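Local structure of putative 6-phosphogluconolactonase (3LHI) at residues Leu67-Val73 with His173-Met178. The protein probably hydrolyses 6-phosphogluconolactone to 6-phosphogluconate, the second step of the oxidative pentose phosphate pathway. Sequence-based numbering, arbitrary orientation. Where two conformers were deposited one is given.
Sequences LADERIV and HERISM
An antiparallel strand pair within the mixed sheet of this glucosamine-6-phosphate isomerase/6-phosphogluconolactonase family fold joins D69-R71 to R175-M178. The strands run almost exactly antiparallel, and the CA distances alternate as antiparallel pairing requires, short at the non-hydrogen-bonded pairs D69-S177 and R71-R175, longer at the hydrogen-bonded pair E70-I176. There E70 N donates to I176 O at 2.8 Å, and I176 N returns a bond to E70 O. Further bonds flank this pair: M178 N reaches A68 O almost straight (175° at the hydrogen), and I72 N meets E174 O.

D69, R71, R175 and S177 share one face. The R71 and R175 chains travel alongside each other in the same direction, with R71 NE 3.6 Å from R175 NH1 and over one face of that guanidinium, toward its rim. Since the two planes lie 59° apart, this is no flat stack. Water 1 probably eases the like-charge approach, accepting from both R71 NH2 and R175 NH1. D79 takes R71 NH1 on its O and H173 NE2 on its OD2, while R175 NH2 binds P172 O. The D69 carboxylate, nearly coplanar with the R175 guanidinium, stays beyond salt-bridge range, OD2 to NH1 being 4.1 Å; S143 OG, hydrogen-bonded to both atoms, links them instead.

On the other face, E70 CB and the CG2 branch of I176 meet at 3.8 Å. The E70 chain leaves CB with CG trans to the backbone N (chi1 178°) and bends at chi2, which takes its carboxylate away from I176. I72 lies against the E174-R175 main chain, CG1 3.4 Å from E174 O. N81 N joins R71 N in binding E70 OE1, and P114 and V117 of helix 114-124 touch I72. Beyond the paired residues, V73 CG1 makes a CH-pi contact over one face of the H173 ring, 3.7 Å from its centroid.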
ATOM      1  N   LEU A  67       5.600   2.327  -2.654  1.00 11.31           N
ATOM      2  CA  LEU A  67       5.021   1.539  -1.584  1.00 11.00           C
ATOM      3  C   LEU A  67       4.104   2.294  -0.666  1.00 10.24           C
ATOM      4  O   LEU A  67       4.366   3.467  -0.380  1.00 13.03           O
ATOM      5  CB  LEU A  67       6.161   0.979  -0.721  1.00 11.36           C
ATOM      6  CG  LEU A  67       7.156   0.095  -1.406  1.00 13.99           C
ATOM      7  CD1 LEU A  67       8.392  -0.189  -0.542  1.00 15.75           C
ATOM      8  CD2 LEU A  67       6.481  -1.181  -1.804  1.00 15.69           C
ATOM      9  N   ALA A  68       3.104   1.615  -0.149  1.00 10.28           N
ATOM     10  CA  ALA A  68       2.240   2.181   0.902  1.00 10.39           C
ATOM     11  C   ALA A  68       2.993   2.223   2.236  1.00 11.04           C
ATOM     12  O   ALA A  68       2.658   3.046   3.105  1.00 11.45           O
ATOM     13  CB  ALA A  68       0.993   1.322   1.066  1.00 13.03           C
ATOM     14  N   ASP A  69       3.974   1.333   2.407  1.00  9.77           N
ATOM     15  CA  ASP A  69       4.720   1.209   3.633  1.00 10.16           C
ATOM     16  C   ASP A  69       5.952   0.370   3.358  1.00 10.48           C
ATOM     17  O   ASP A  69       5.968  -0.420   2.407  1.00 11.20           O
ATOM     18  CB  ASP A  69       3.907   0.649   4.817  1.00 10.80           C
ATOM     19  CG  ASP A  69       3.513  -0.782   4.647  1.00 12.49           C
ATOM     20  OD1 ASP A  69       2.889  -1.110   3.636  1.00 17.17           O
ATOM     21  OD2 ASP A  69       3.781  -1.591   5.562  1.00 13.56           O
ATOM     22  N   GLU A  70       6.980   0.552   4.188  1.00 10.15           N
ATOM     23  CA  GLU A  70       8.231  -0.180   4.016  1.00 10.11           C
ATOM     24  C   GLU A  70       8.832  -0.473   5.356  1.00 10.43           C
ATOM     25  O   GLU A  70       8.694   0.282   6.324  1.00 11.77           O
ATOM     26  CB  GLU A  70       9.177   0.591   3.108  1.00 11.68           C
ATOM     27  CG  GLU A  70      10.560   0.004   2.857  1.00 11.52           C
ATOM     28  CD  GLU A  70      10.602  -1.389   2.237  1.00 11.87           C
ATOM     29  OE1 GLU A  70      10.034  -2.311   2.827  1.00 12.08           O
ATOM     30  OE2 GLU A  70      11.213  -1.536   1.182  1.00 14.15           O
ATOM     31  N   ARG A  71       9.508  -1.621   5.435  1.00 10.76           N
ATOM     32  CA  ARG A  71      10.343  -1.995   6.568  1.00 10.12           C
ATOM     33  C   ARG A  71      11.656  -1.302   6.426  1.00 10.78           C
ATOM     34  O   ARG A  71      12.265  -1.277   5.330  1.00 12.07           O
ATOM     35  CB  ARG A  71      10.518  -3.526   6.587  1.00 11.28           C
ATOM     36  CG  ARG A  71       9.291  -4.356   6.848  1.00 11.96           C
ATOM     37  CD  ARG A  71       8.303  -4.423   5.707  1.00 12.73           C
ATOM     38  NE  ARG A  71       7.190  -5.281   6.038  1.00 12.55           N
ATOM     39  CZ  ARG A  71       7.242  -6.614   6.044  1.00 14.11           C
ATOM     40  NH1 ARG A  71       8.315  -7.258   5.618  1.00 14.43           N
ATOM     41  NH2 ARG A  71       6.151  -7.270   6.391  1.00 17.17           N
ATOM     42  N   ILE A  72      12.135  -0.706   7.525  1.00 11.53           N
ATOM     43  CA  ILE A  72      13.399   0.035   7.497  1.00 12.11           C
ATOM     44  C   ILE A  72      14.522  -0.974   7.693  1.00 12.70           C
ATOM     45  O   ILE A  72      15.004  -1.206   8.801  1.00 14.34           O
ATOM     46  CB  ILE A  72      13.431   1.194   8.503  1.00 12.80           C
ATOM     47  CG1 ILE A  72      12.255   2.154   8.226  1.00 13.04           C
ATOM     48  CG2 ILE A  72      14.757   1.890   8.396  1.00 14.04           C
ATOM     49  CD1 ILE A  72      12.154   3.359   9.192  1.00 15.74           C
ATOM     50  N   VAL A  73      14.846  -1.592   6.575  1.00 12.68           N
ATOM     51  CA  VAL A  73      15.886  -2.608   6.390  1.00 12.97           C
ATOM     52  C   VAL A  73      16.491  -2.356   5.038  1.00 13.39           C
ATOM     53  O   VAL A  73      15.883  -1.723   4.182  1.00 13.48           O
ATOM     54  CB  VAL A  73      15.307  -4.057   6.450  1.00 15.11           C
ATOM     55  CG1 VAL A  73      14.729  -4.390   7.852  1.00 17.42           C
ATOM     56  CG2 VAL A  73      14.322  -4.352   5.332  1.00 14.52           C
ATOM     57  N   HIS A 173      10.669  -4.731  12.830  1.00 13.67           N
ATOM     58  CA  HIS A 173      11.272  -3.691  12.041  1.00 12.98           C
ATOM     59  C   HIS A 173      10.529  -2.355  12.200  1.00 11.79           C
ATOM     60  O   HIS A 173       9.323  -2.285  12.123  1.00 12.82           O
ATOM     61  CB  HIS A 173      11.366  -4.025  10.549  1.00 13.13           C
ATOM     62  CG  HIS A 173      11.993  -5.346  10.254  1.00 14.24           C
ATOM     63  ND1 HIS A 173      13.278  -5.662  10.683  1.00 15.93           N
ATOM     64  CD2 HIS A 173      11.523  -6.434   9.584  1.00 14.50           C
ATOM     65  CE1 HIS A 173      13.563  -6.892  10.247  1.00 15.55           C
ATOM     66  NE2 HIS A 173      12.514  -7.390   9.608  1.00 15.97           N
ATOM     67  N   GLU A 174      11.294  -1.306  12.377  1.00 12.58           N
ATOM     68  CA  GLU A 174      10.764   0.051  12.255  1.00 12.07           C
ATOM     69  C   GLU A 174      10.239   0.188  10.845  1.00 11.97           C
ATOM     70  O   GLU A 174      10.759  -0.435   9.912  1.00 12.10           O
ATOM     71  CB  GLU A 174      11.851   1.088  12.542  1.00 13.18           C
ATOM     72  CG  GLU A 174      12.513   0.954  13.885  1.00 14.33           C
ATOM     73  CD  GLU A 174      11.533   0.996  15.025  1.00 15.23           C
ATOM     74  OE1 GLU A 174      10.610   1.846  15.005  1.00 15.58           O
ATOM     75  OE2 GLU A 174      11.666   0.189  16.003  1.00 18.60           O
ATOM     76  N   ARG A 175       9.217   1.024  10.685  1.00 11.32           N
ATOM     77  CA  ARG A 175       8.538   1.185   9.418  1.00 10.46           C
ATOM     78  C   ARG A 175       8.444   2.634   8.993  1.00 10.65           C
ATOM     79  O   ARG A 175       8.415   3.562   9.851  1.00 11.59           O
ATOM     80  CB  ARG A 175       7.088   0.685   9.538  1.00 10.49           C
ATOM     81  CG  ARG A 175       6.911  -0.692  10.147  1.00 11.56           C
ATOM     82  CD  ARG A 175       7.602  -1.761   9.343  1.00 11.60           C
ATOM     83  NE  ARG A 175       7.431  -3.113   9.906  1.00 11.61           N
ATOM     84  CZ  ARG A 175       6.440  -3.925   9.618  1.00 12.00           C
ATOM     85  NH1 ARG A 175       5.495  -3.588   8.725  1.00 12.05           N
ATOM     86  NH2 ARG A 175       6.423  -5.139  10.167  1.00 12.78           N
ATOM     87  N   ILE A 176       8.258   2.815   7.701  0.50 10.63           N
ATOM     88  CA  ILE A 176       7.831   4.080   7.154  0.50 10.32           C
ATOM     89  C   ILE A 176       6.501   3.797   6.460  0.50 10.85           C
ATOM     90  O   ILE A 176       6.430   2.885   5.631  0.50 10.26           O
ATOM     91  CB  ILE A 176       8.916   4.748   6.253  0.50 11.34           C
ATOM     92  CG1 ILE A 176       8.388   6.053   5.654  0.50 12.64           C
ATOM     93  CG2 ILE A 176       9.468   3.791   5.178  0.50 14.81           C
ATOM     94  CD1 ILE A 176       9.417   6.742   4.790  0.50 16.27           C
ATOM     95  N   SER A 177       5.461   4.577   6.806  1.00 10.40           N
ATOM     96  CA  SER A 177       4.085   4.367   6.341  1.00 10.58           C
ATOM     97  C   SER A 177       3.505   5.615   5.754  1.00 10.12           C
ATOM     98  O   SER A 177       3.718   6.732   6.242  1.00 11.15           O
ATOM     99  CB  SER A 177       3.192   3.953   7.465  1.00 11.04           C
ATOM    100  OG  SER A 177       1.922   3.511   7.061  1.00 11.42           O
HETATM  101  N   MSE A 178       2.688   5.426   4.721  1.00 10.03           N
HETATM  102  CA  MSE A 178       1.723   6.469   4.392  1.00 10.03           C
HETATM  103  C   MSE A 178       0.855   6.742   5.632  1.00 10.84           C
HETATM  104  O   MSE A 178       0.476   5.851   6.411  1.00 10.94           O
HETATM  105  CB  MSE A 178       0.846   6.008   3.243  1.00 10.30           C
HETATM  106  CG  MSE A 178       1.503   6.079   1.872  1.00 11.26           C
HETATM  107 SE   MSE A 178       0.426   5.480   0.408  0.75 11.58          SE
HETATM  108  CE  MSE A 178      -0.758   6.964   0.280  1.00 10.92           C
TER
HETATM  109  O   HOH W   1       3.860  -5.895   7.720  1.00 23.62           O
HETATM  110  O   HOH W   2      14.153  -1.399  11.449  1.00 18.22           O